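Local atomic coordinates of G-protein alpha subunit Galpha7 (Naegleria fowleri, PDB entry 6NE6), a protein that probably binds and hydrolyses GTP as the alpha subunit of a heterotrimeric G protein, switching between nucleotide-bound states to relay signals inside the cell. Residues R55-M58 against V59-Q62; D139-K143 against D144-P148; D231-S235 against K236-D240; N220-K223 against E224-L228; F168-N172 against L173-M177. All blocks are in the same frame, centred on the assembly; numbering follows the deposited sequence.

Along the chain the order is contact 1, contact 2, contact 5, contact 4, contact 3. Contacts 1 and 2 lie in the helical part, their centres about 21 Å apart, and Tyr146 and Ile141 pack on helix 39-66, which carries contact 1. The other three belong to the half built on the six-stranded sheet, the probable nucleotide-binding, Ras-like domain. Contact 5 is the hairpin of strands 163-170 and 173-180; contacts 4 and 3 mark the beginning and the far end of helix 221-235, their centres about 18 Å apart. Contacts 1 and 5 have centres about 43 Å apart, on opposite sides of the chain's centre. This division matches the two domains of G-protein alpha subunits.

Contact 1: R55-M58 against V59-Q62; sequences RNMM and VLIQ
Met57 and Ile61, one turn apart on helix 39-66, make the close-packed part of this contact. A Met57 chi1 of -172° sets CG beside the carbonyl carbon, where it meets Ile61 CD1 at 4.1 Å; the bends at the next two torsions carry only SD and CE. The two side chains cross at about a right angle, and Ile61 CG1 rests 3.3 Å from Met57 O. Beside them, Leu60 CG lies against Asn56 O at 3.5 Å. All four residues are buried: Leu60 packs on Ile115 and Phe135, Ile61 on Ile83, and Asn56 OD1 accepts from Glu128 N. Beneath the side chains the main chain is regular, with Ile61 N donating to Met57 O at 2.9 Å and Gln62 N donating to Met58 O at a nearly straight 171°. The other side is looser. The side chains of Arg55 and Val59 barely meet, Arg55 CG standing 4.3 Å from Val59 CG2, although Val59 N donates to Arg55 O; the exposed arginine makes a long, weak ion pair with Glu87 through NE. Met58 and Gln62 are each modelled in two conformations, so the 3.1 Å approach of Met58 SD to Gln62 NE2 is doubtful evidence of a fixed contact. One face packed and one loose describes an amphipathic alpha-helix, consistent with the long central helix of the helical domain in G-protein alpha subunits.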
# COMPACT_ATOMS: atom_id res chain seq x y z
N ARG A 55 -1.53 -14.21 9.23
CA ARG A 55 -0.14 -13.76 9.30
C ARG A 55 0.01 -12.59 10.25
O ARG A 55 0.98 -12.54 11.03
CB ARG A 55 0.36 -13.38 7.90
CG ARG A 55 1.70 -12.64 7.94
CD ARG A 55 2.86 -13.53 7.54
NE ARG A 55 2.75 -13.99 6.16
CZ ARG A 55 3.11 -13.27 5.09
NH1 ARG A 55 3.61 -12.05 5.25
NH2 ARG A 55 2.97 -13.77 3.88
N ASN A 56 -0.91 -11.63 10.20
CA ASN A 56 -0.82 -10.48 11.09
C ASN A 56 -0.86 -10.92 12.55
O ASN A 56 -0.08 -10.42 13.37
CB ASN A 56 -1.95 -9.50 10.82
CG ASN A 56 -1.77 -8.74 9.55
OD1 ASN A 56 -0.65 -8.41 9.17
ND2 ASN A 56 -2.89 -8.41 8.90
N MET A 57 -1.76 -11.85 12.89
CA MET A 57 -1.81 -12.32 14.27
C MET A 57 -0.54 -13.07 14.63
O MET A 57 -0.04 -12.95 15.75
CB MET A 57 -3.04 -13.20 14.51
CG MET A 57 -3.23 -13.56 16.00
SD MET A 57 -3.20 -12.14 17.14
CE MET A 57 -4.84 -11.45 16.90
N MET A 58 0.03 -13.84 13.69
CA MET A 58 1.29 -14.53 13.95
C MET A 58 2.40 -13.54 14.28
O MET A 58 3.19 -13.77 15.21
CB MET A 58 1.68 -15.37 12.74
CG MET A 58 3.07 -15.95 12.83
SD MET A 58 3.17 -17.10 14.20
CE MET A 58 4.55 -18.11 13.66
N VAL A 59 2.48 -12.46 13.51
CA VAL A 59 3.51 -11.44 13.74
C VAL A 59 3.33 -10.83 15.12
O VAL A 59 4.31 -10.63 15.85
CB VAL A 59 3.46 -10.37 12.64
CG1 VAL A 59 4.41 -9.21 13.00
CG2 VAL A 59 3.86 -10.98 11.30
N LEU A 60 2.08 -10.55 15.51
CA LEU A 60 1.83 -10.01 16.84
C LEU A 60 2.24 -11.00 17.93
O LEU A 60 2.82 -10.61 18.94
CB LEU A 60 0.35 -9.63 16.98
CG LEU A 60 0.01 -8.36 16.18
CD1 LEU A 60 -1.48 -8.16 16.01
CD2 LEU A 60 0.62 -7.13 16.88
N ILE A 61 1.95 -12.29 17.73
CA ILE A 61 2.36 -13.29 18.72
C ILE A 61 3.87 -13.29 18.86
O ILE A 61 4.42 -13.27 19.97
CB ILE A 61 1.83 -14.68 18.34
CG1 ILE A 61 0.31 -14.73 18.47
CG2 ILE A 61 2.47 -15.77 19.25
CD1 ILE A 61 -0.33 -15.91 17.72
N GLN A 62 4.59 -13.33 17.73
CA GLN A 62 6.05 -13.29 17.79
C GLN A 62 6.54 -12.02 18.47
O GLN A 62 7.53 -12.04 19.21
CB GLN A 62 6.65 -13.40 16.38
CG GLN A 62 6.26 -14.65 15.62
CD GLN A 62 6.30 -15.88 16.49
OE1 GLN A 62 7.32 -16.19 17.11
NE2 GLN A 62 5.18 -16.58 16.54

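Contact 2: D139-K143 against D144-P148; sequences DRIGK and DDYMP
Tyr146 folds its ring back over Ile141, whose CA sits 3.9 Å from the ring centroid and 20° off its normal, a CH-pi contact over the face. The two side chains run alongside each other in the same direction, with Ile141 CG2 at 3.8 Å from Tyr146 CE2. Arg140 arrives differently: its NH1 lies near the plane of the tyrosine ring, at the edge, 3.7 Å from CE1. The next layer fixes these groups. Asp152 ties both polar tips: its OD2 forms a salt bridge with Arg140 NH1 and a hydrogen bond with Tyr146 OH. A water accepts from Arg140 NH1 at 2.9 Å and donates to Met147 O, while another donates to both Arg140 O and Asp145 OD1. Pro148 N lies over the opposite ring face. Farther out, Ile53 backs Ile141, and Ile49 touches both Tyr146 and Pro148, seating the loop on helix 39-66. What reverses the chain after helix 138-141 is a type I beta turn, Lys143 to Tyr146, closed by Tyr146 N donating to Lys143 O at 3.1 Å and a bent 144°; it folds Tyr146 back over the helix's last residue and leads on to helix 150-154 of the G-alpha helical domain.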
# COMPACT_ATOMS: atom_id res chain seq x y z
N ASP A 139 -16.32 -10.09 13.13
CA ASP A 139 -17.70 -10.56 13.25
C ASP A 139 -18.29 -10.85 11.88
O ASP A 139 -18.98 -11.86 11.69
CB ASP A 139 -18.56 -9.54 14.00
CG ASP A 139 -18.27 -9.53 15.49
OD1 ASP A 139 -17.88 -10.59 16.03
OD2 ASP A 139 -18.44 -8.46 16.11
N ARG A 140 -18.01 -9.98 10.90
CA ARG A 140 -18.47 -10.19 9.53
C ARG A 140 -17.56 -11.15 8.77
O ARG A 140 -18.05 -12.04 8.06
CB ARG A 140 -18.54 -8.83 8.81
CG ARG A 140 -18.88 -8.87 7.32
CD ARG A 140 -18.94 -7.45 6.71
NE ARG A 140 -17.73 -6.67 6.97
CZ ARG A 140 -16.62 -6.75 6.23
NH1 ARG A 140 -16.60 -7.56 5.18
NH2 ARG A 140 -15.54 -6.04 6.54
N ILE A 141 -16.24 -10.98 8.90
CA ILE A 141 -15.29 -11.73 8.08
C ILE A 141 -15.21 -13.19 8.51
O ILE A 141 -14.93 -14.07 7.69
CB ILE A 141 -13.91 -11.05 8.13
CG1 ILE A 141 -13.98 -9.65 7.50
CG2 ILE A 141 -12.82 -11.92 7.47
CD1 ILE A 141 -12.67 -8.87 7.67
N GLY A 142 -15.45 -13.48 9.79
CA GLY A 142 -15.41 -14.83 10.31
C GLY A 142 -16.64 -15.67 10.06
O GLY A 142 -16.65 -16.86 10.40
N LYS A 143 -17.68 -15.09 9.47
CA LYS A 143 -18.90 -15.84 9.21
C LYS A 143 -18.66 -16.90 8.13
O LYS A 143 -17.88 -16.71 7.20
CB LYS A 143 -20.01 -14.91 8.74
CG LYS A 143 -20.46 -13.87 9.75
CD LYS A 143 -21.42 -14.44 10.75
CE LYS A 143 -22.13 -13.34 11.53
NZ LYS A 143 -23.03 -13.92 12.56
N ASP A 144 -19.38 -18.03 8.26
CA ASP A 144 -19.32 -19.06 7.24
C ASP A 144 -19.76 -18.53 5.87
O ASP A 144 -19.27 -19.01 4.84
CB ASP A 144 -20.20 -20.25 7.64
CG ASP A 144 -19.60 -21.08 8.77
OD1 ASP A 144 -18.44 -20.83 9.16
OD2 ASP A 144 -20.30 -21.99 9.27
N ASP A 145 -20.66 -17.55 5.84
CA ASP A 145 -21.18 -17.01 4.58
C ASP A 145 -20.35 -15.85 4.03
O ASP A 145 -20.82 -15.13 3.15
CB ASP A 145 -22.64 -16.56 4.76
CG ASP A 145 -22.78 -15.31 5.63
OD1 ASP A 145 -21.78 -14.81 6.18
OD2 ASP A 145 -23.92 -14.80 5.76
N TYR A 146 -19.13 -15.66 4.54
CA TYR A 146 -18.36 -14.46 4.22
C TYR A 146 -18.02 -14.36 2.74
O TYR A 146 -17.59 -15.34 2.12
CB TYR A 146 -17.07 -14.44 5.04
CG TYR A 146 -16.08 -13.37 4.63
CD1 TYR A 146 -16.43 -12.02 4.65
CD2 TYR A 146 -14.78 -13.70 4.24
CE1 TYR A 146 -15.51 -11.03 4.28
CE2 TYR A 146 -13.86 -12.72 3.89
CZ TYR A 146 -14.23 -11.38 3.91
OH TYR A 146 -13.32 -10.40 3.56
N MET A 147 -18.23 -13.17 2.18
CA MET A 147 -17.78 -12.81 0.85
C MET A 147 -17.12 -11.45 1.00
O MET A 147 -17.77 -10.51 1.49
CB MET A 147 -18.92 -12.77 -0.17
CG MET A 147 -19.38 -14.14 -0.60
SD MET A 147 -18.04 -14.91 -1.52
CE MET A 147 -17.73 -13.60 -2.69
N PRO A 148 -15.85 -11.30 0.61
CA PRO A 148 -15.15 -10.02 0.78
C PRO A 148 -15.95 -8.84 0.24
O PRO A 148 -16.54 -8.89 -0.84
CB PRO A 148 -13.86 -10.22 -0.02
CG PRO A 148 -13.58 -11.69 0.15
CD PRO A 148 -14.93 -12.37 0.17
O HOH W 1 -18.61 -9.04 3.69
O HOH W 2 -20.32 -12.13 6.55
O HOH W 3 -16.01 -19.40 8.96

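Contact 3: D231-S235 against K236-D240; sequences DYINS and KWFAD
Lys236 N donates to Tyr232 O at 3.2 Å and 158°, and the same carbonyl accepts from Ser235 N, both donors reaching it from one face of its plane. One residue back, Ser235 OG donates to Asp231 O at 2.6 Å, a side-chain bond that returns to the backbone of the preceding turn. It depends on OG standing between the backbone N and the carbonyl carbon (chi1 65°). Lys236 CG sits over the middle of one face of the Tyr232 ring, 3.9 Å from the centroid, in a well-centred CH-pi contact made by the aliphatic part of the lysine, which crosses the tyrosine at about a right angle. Helix 221-235 is the helix of a beta-alpha-beta unit between strands 199-205 and 242-248, and here the chain leaves it for the second of those strands. Phe238, in that connection, swings its ring back toward the helix. The Tyr232 and Phe238 planes are 56° apart, an oblique pairing in which Tyr232 CE2 comes 3.6 Å from Phe238 CE1. Against the phenylalanine ring, Ile233 CD1 approaches CE2 at 3.9 Å, and Ile233 O lies near the ring's plane at its edge. A face of the same ring is covered by Lys236 CB, which stands 3.4 Å above the plane, toward the rim. Underneath, Ile200 touches both aromatic side chains, and Val243 touches Ile233 and Phe238. Arg296 NH1 donates to both Ile233 O and Lys236 O, bridging the two segments.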
# COMPACT_ATOMS: atom_id res chain seq x y z
N ASP A 231 18.22 7.29 -6.94
CA ASP A 231 18.82 6.52 -8.02
C ASP A 231 17.95 6.55 -9.27
O ASP A 231 18.45 6.74 -10.39
CB ASP A 231 19.03 5.07 -7.57
CG ASP A 231 20.15 4.93 -6.57
OD1 ASP A 231 20.98 5.86 -6.48
OD2 ASP A 231 20.21 3.89 -5.89
N TYR A 232 16.65 6.39 -9.08
CA TYR A 232 15.71 6.34 -10.20
C TYR A 232 15.63 7.67 -10.92
O TYR A 232 15.77 7.74 -12.14
CB TYR A 232 14.34 5.94 -9.67
CG TYR A 232 13.27 5.69 -10.70
CD1 TYR A 232 13.11 4.43 -11.26
CD2 TYR A 232 12.38 6.70 -11.08
CE1 TYR A 232 12.11 4.18 -12.16
CE2 TYR A 232 11.38 6.46 -11.99
CZ TYR A 232 11.24 5.20 -12.52
OH TYR A 232 10.25 4.92 -13.42
N ILE A 233 15.35 8.75 -10.18
CA ILE A 233 15.05 10.03 -10.83
C ILE A 233 16.26 10.62 -11.53
O ILE A 233 16.12 11.39 -12.49
CB ILE A 233 14.47 11.01 -9.79
CG1 ILE A 233 13.74 12.16 -10.48
CG2 ILE A 233 15.58 11.55 -8.86
CD1 ILE A 233 12.44 11.74 -11.18
N ASN A 234 17.47 10.25 -11.11
CA ASN A 234 18.68 10.78 -11.70
C ASN A 234 19.27 9.89 -12.78
O ASN A 234 20.20 10.32 -13.47
CB ASN A 234 19.72 11.03 -10.61
CG ASN A 234 19.33 12.17 -9.70
OD1 ASN A 234 19.06 13.28 -10.17
ND2 ASN A 234 19.26 11.91 -8.41
N SER A 235 18.77 8.66 -12.96
CA SER A 235 19.38 7.76 -13.93
C SER A 235 18.51 7.43 -15.13
O SER A 235 19.06 7.09 -16.19
CB SER A 235 19.81 6.45 -13.26
OG SER A 235 18.67 5.74 -12.80
N LYS A 236 17.19 7.50 -15.00
CA LYS A 236 16.32 7.09 -16.10
C LYS A 236 16.36 8.09 -17.24
O LYS A 236 16.42 9.31 -17.02
CB LYS A 236 14.87 6.95 -15.62
CG LYS A 236 14.68 5.87 -14.59
CD LYS A 236 14.99 4.52 -15.21
CE LYS A 236 15.65 3.58 -14.21
NZ LYS A 236 16.06 2.31 -14.88
N TRP A 237 16.30 7.56 -18.46
CA TRP A 237 15.94 8.34 -19.63
C TRP A 237 14.42 8.32 -19.70
O TRP A 237 13.81 7.33 -20.09
CB TRP A 237 16.53 7.75 -20.89
CG TRP A 237 16.18 8.50 -22.14
CD1 TRP A 237 16.35 9.83 -22.37
CD2 TRP A 237 15.65 7.94 -23.34
NE1 TRP A 237 15.97 10.14 -23.67
CE2 TRP A 237 15.52 9.00 -24.28
CE3 TRP A 237 15.26 6.65 -23.73
CZ2 TRP A 237 15.01 8.80 -25.56
CZ3 TRP A 237 14.76 6.46 -24.99
CH2 TRP A 237 14.65 7.53 -25.90
N PHE A 238 13.81 9.42 -19.32
CA PHE A 238 12.36 9.44 -19.34
C PHE A 238 11.82 9.74 -20.72
O PHE A 238 10.60 9.67 -20.91
CB PHE A 238 11.87 10.44 -18.28
CG PHE A 238 12.15 9.98 -16.86
CD1 PHE A 238 11.53 8.86 -16.35
CD2 PHE A 238 13.04 10.67 -16.03
CE1 PHE A 238 11.76 8.42 -15.04
CE2 PHE A 238 13.28 10.24 -14.71
CZ PHE A 238 12.64 9.11 -14.22
N ALA A 239 12.69 10.00 -21.71
CA ALA A 239 12.27 10.42 -23.04
C ALA A 239 11.25 11.54 -22.89
O ALA A 239 11.57 12.60 -22.33
CB ALA A 239 11.70 9.25 -23.84
N ASP A 240 10.02 11.31 -23.34
CA ASP A 240 8.97 12.33 -23.30
C ASP A 240 8.02 12.16 -22.11
O ASP A 240 6.97 12.81 -22.06
CB ASP A 240 8.17 12.30 -24.61
CG ASP A 240 9.04 12.55 -25.82
OD1 ASP A 240 9.62 13.65 -25.93
OD2 ASP A 240 9.16 11.64 -26.67

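Contact 4: N220-K223 against E224-L228; sequences NRMK and ESLSL. With EDO (1,2-ethanediol), chain D.
Asn220 O accepts from Glu224 N at 3.0 Å, the first link across a helix start in which Asn220 is the N-cap. Its side chain supplies the capping bond: OD1 takes the N-H of Lys223 at 2.9 Å, in the carbonyl plane on a lone pair and fairly straight at 160°. The helix belongs to the beta-alpha-beta unit formed with strands 199-205 and 242-248. Leu226 can be followed outward from its backbone. CB lies 3.5 Å from Met222 O, and CG comes slightly closer to the same oxygen, 3.4 Å. The next carbon, CD1, still touches Met222 O at 3.6 Å and in addition reaches Met222 CG at 4.2 Å. CG stands anti to the carbonyl carbon (chi1 -79°), beside the backbone N, which keeps the branch folded along the preceding turn. Farther out the leucine meets Met287 and Tyr288 of helix 277-291, while Met222 meets Ile284 of that helix. Arg221 instead points away from the following turn with its chain extended from CG to NE. NE donates to Lys212 O, and NH1 forms a salt bridge with Asp19. The same guanidinium holds a 1,2-ethanediol, probably from the crystallisation liquor, at its edge: NH1 and NH2 of Arg221 both donate to its O1, the NH2 bond being 3.0 Å long.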
# COMPACT_ATOMS: atom_id res chain seq x y z
N ASN A 220 16.04 1.66 7.69
CA ASN A 220 14.78 2.38 7.77
C ASN A 220 14.12 2.45 6.40
O ASN A 220 14.78 2.71 5.40
CB ASN A 220 15.03 3.79 8.31
CG ASN A 220 13.79 4.63 8.32
OD1 ASN A 220 13.51 5.36 7.37
ND2 ASN A 220 13.02 4.55 9.41
N ARG A 221 12.79 2.25 6.37
CA ARG A 221 12.08 2.18 5.09
C ARG A 221 12.16 3.50 4.33
O ARG A 221 12.32 3.51 3.10
CB ARG A 221 10.62 1.81 5.30
CG ARG A 221 10.40 0.34 5.62
CD ARG A 221 8.93 -0.06 5.41
NE ARG A 221 8.71 -1.46 5.82
CZ ARG A 221 7.59 -2.13 5.58
NH1 ARG A 221 6.59 -1.54 4.93
NH2 ARG A 221 7.48 -3.39 5.97
N MET A 222 11.97 4.63 5.02
CA MET A 222 11.97 5.90 4.32
C MET A 222 13.37 6.27 3.84
O MET A 222 13.53 6.81 2.74
CB MET A 222 11.40 7.01 5.21
CG MET A 222 11.27 8.33 4.47
SD MET A 222 10.31 9.57 5.37
CE MET A 222 8.65 9.00 5.03
N LYS A 223 14.40 5.96 4.64
CA LYS A 223 15.77 6.20 4.16
C LYS A 223 16.06 5.38 2.92
O LYS A 223 16.71 5.86 1.99
CB LYS A 223 16.78 5.89 5.26
CG LYS A 223 16.70 6.91 6.39
CD LYS A 223 17.74 6.68 7.45
CE LYS A 223 17.61 7.75 8.52
NZ LYS A 223 18.59 7.52 9.62
N GLU A 224 15.56 4.14 2.88
CA GLU A 224 15.80 3.30 1.71
C GLU A 224 15.02 3.84 0.51
O GLU A 224 15.56 3.89 -0.61
CB GLU A 224 15.43 1.85 2.02
CG GLU A 224 15.53 0.88 0.85
CD GLU A 224 16.96 0.63 0.41
OE1 GLU A 224 17.90 0.96 1.17
OE2 GLU A 224 17.14 0.08 -0.70
N SER A 225 13.78 4.26 0.73
CA SER A 225 12.97 4.80 -0.37
C SER A 225 13.58 6.08 -0.93
O SER A 225 13.58 6.29 -2.14
CB SER A 225 11.54 5.05 0.09
OG SER A 225 10.90 3.84 0.46
N LEU A 226 14.09 6.95 -0.06
CA LEU A 226 14.78 8.15 -0.53
C LEU A 226 15.98 7.79 -1.39
O LEU A 226 16.21 8.39 -2.45
CB LEU A 226 15.23 9.00 0.65
CG LEU A 226 14.16 9.86 1.30
CD1 LEU A 226 14.63 10.24 2.71
CD2 LEU A 226 13.90 11.12 0.44
N SER A 227 16.77 6.80 -0.96
CA SER A 227 17.93 6.36 -1.73
C SER A 227 17.52 5.79 -3.09
O SER A 227 18.12 6.13 -4.12
CB SER A 227 18.73 5.34 -0.92
OG SER A 227 19.93 5.01 -1.58
N LEU A 228 16.49 4.94 -3.10
CA LEU A 228 16.02 4.35 -4.36
C LEU A 228 15.44 5.42 -5.28
O LEU A 228 15.67 5.38 -6.50
CB LEU A 228 14.98 3.27 -4.08
CG LEU A 228 15.39 1.96 -3.42
CD1 LEU A 228 14.15 1.19 -3.02
CD2 LEU A 228 16.26 1.15 -4.37
C1 EDO D . 3.93 -4.83 5.15
O1 EDO D . 5.02 -4.19 4.47
C2 EDO D . 4.49 -5.79 6.20
O2 EDO D . 5.25 -5.03 7.15

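Contact 5: F168-N172 against L173-M177; sequences FTFKN and LPFCM
Phe168 O receives the N-H of Phe175 at 2.8 Å, the shortest bond between the two strands, nearly along the C=O axis. In return Phe168 N donates to Phe175 O at 2.9 Å, though from well above that carbonyl's plane, and together they make Phe168 and Phe175 an antiparallel hydrogen-bonded pair. Phe170 and Leu173 form the next such pair and close a type I' beta turn over Lys171 and Asn172, both of which have positive phi. Between these pairs, Thr169 CA points a C-H at Leu173 O from 3.3 Å. On the face carrying Phe168, Phe170 and Phe175, the Phe168 and Phe175 rings are nearly parallel, 11° apart, yet displaced almost clear of each other, with centroids 5.4 Å apart. What covers the Phe168 face is Phe175 CB, a CH-pi contact 3.5 Å from the centroid. Phe168 reaches it because its CG lies between the backbone N and the carbonyl carbon (chi1 62°), swinging the ring across the neighbouring strand. Phe170 takes part through its CB, which meets Phe175 CE2 at 3.8 Å. The hairpin stands at the edge of the sheet: strand 173-180 is hydrogen-bonded on its other side to the parallel strand 10-16, leaving 163-170 outermost within this chain, Tyr33 stacks on Phe168, Met29 of helix 22-32 touches it, and helix 308-326 packs on Phe170, Leu173 and Phe175.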
# COMPACT_ATOMS: atom_id res chain seq x y z
N PHE A 168 -9.80 5.28 -19.07
CA PHE A 168 -10.82 6.25 -18.71
C PHE A 168 -10.69 7.44 -19.63
O PHE A 168 -9.68 7.61 -20.32
CB PHE A 168 -10.72 6.69 -17.24
CG PHE A 168 -9.43 7.38 -16.88
CD1 PHE A 168 -9.35 8.77 -16.83
CD2 PHE A 168 -8.30 6.63 -16.55
CE1 PHE A 168 -8.15 9.40 -16.46
CE2 PHE A 168 -7.11 7.26 -16.18
CZ PHE A 168 -7.04 8.65 -16.13
N THR A 169 -11.72 8.26 -19.65
CA THR A 169 -11.73 9.48 -20.43
C THR A 169 -11.79 10.66 -19.48
O THR A 169 -12.55 10.64 -18.50
CB THR A 169 -12.91 9.50 -21.42
OG1 THR A 169 -12.70 8.47 -22.40
CG2 THR A 169 -13.03 10.84 -22.14
N PHE A 170 -10.95 11.66 -19.74
CA PHE A 170 -10.89 12.87 -18.93
C PHE A 170 -10.80 14.06 -19.86
O PHE A 170 -9.95 14.08 -20.75
CB PHE A 170 -9.69 12.82 -17.98
CG PHE A 170 -9.50 14.07 -17.19
CD1 PHE A 170 -10.33 14.35 -16.12
CD2 PHE A 170 -8.50 14.95 -17.51
CE1 PHE A 170 -10.15 15.51 -15.38
CE2 PHE A 170 -8.31 16.11 -16.78
CZ PHE A 170 -9.14 16.38 -15.71
N LYS A 171 -11.67 15.04 -19.65
CA LYS A 171 -11.81 16.18 -20.55
C LYS A 171 -11.84 15.73 -22.01
O LYS A 171 -11.14 16.27 -22.87
CB LYS A 171 -10.72 17.22 -20.29
CG LYS A 171 -10.79 17.83 -18.90
CD LYS A 171 -9.80 18.96 -18.73
CE LYS A 171 -9.86 19.54 -17.32
NZ LYS A 171 -8.83 20.60 -17.10
N ASN A 172 -12.65 14.71 -22.28
CA ASN A 172 -12.88 14.17 -23.62
C ASN A 172 -11.62 13.61 -24.27
O ASN A 172 -11.54 13.54 -25.50
CB ASN A 172 -13.53 15.22 -24.53
CG ASN A 172 -14.82 15.76 -23.96
OD1 ASN A 172 -14.96 16.97 -23.74
ND2 ASN A 172 -15.77 14.88 -23.69
N LEU A 173 -10.63 13.19 -23.47
CA LEU A 173 -9.43 12.57 -24.02
C LEU A 173 -9.15 11.25 -23.31
O LEU A 173 -9.41 11.11 -22.10
CB LEU A 173 -8.21 13.49 -23.89
CG LEU A 173 -8.36 14.74 -24.76
CD1 LEU A 173 -7.36 15.81 -24.35
CD2 LEU A 173 -8.20 14.35 -26.21
N PRO A 174 -8.63 10.26 -24.04
CA PRO A 174 -8.43 8.93 -23.45
C PRO A 174 -7.13 8.81 -22.68
O PRO A 174 -6.07 9.27 -23.12
CB PRO A 174 -8.43 8.00 -24.67
CG PRO A 174 -7.91 8.86 -25.79
CD PRO A 174 -8.45 10.25 -25.51
N PHE A 175 -7.24 8.15 -21.53
CA PHE A 175 -6.15 7.88 -20.62
C PHE A 175 -6.21 6.42 -20.19
O PHE A 175 -7.23 5.74 -20.34
CB PHE A 175 -6.23 8.73 -19.35
CG PHE A 175 -5.92 10.18 -19.53
CD1 PHE A 175 -4.69 10.68 -19.14
CD2 PHE A 175 -6.89 11.05 -20.03
CE1 PHE A 175 -4.40 12.04 -19.27
CE2 PHE A 175 -6.60 12.40 -20.16
CZ PHE A 175 -5.36 12.89 -19.78
N CYS A 176 -5.14 5.96 -19.56
CA CYS A 176 -5.27 4.75 -18.78
C CYS A 176 -4.19 4.73 -17.72
O CYS A 176 -3.14 5.36 -17.84
CB CYS A 176 -5.18 3.49 -19.64
SG CYS A 176 -3.50 3.05 -19.99
N MET A 177 -4.53 4.07 -16.62
CA MET A 177 -3.56 3.84 -15.55
C MET A 177 -3.10 2.39 -15.59
O MET A 177 -3.90 1.47 -15.81
CB MET A 177 -4.15 4.18 -14.19
CG MET A 177 -3.20 3.88 -13.05
SD MET A 177 -3.87 4.48 -11.49
CE MET A 177 -3.84 6.23 -11.78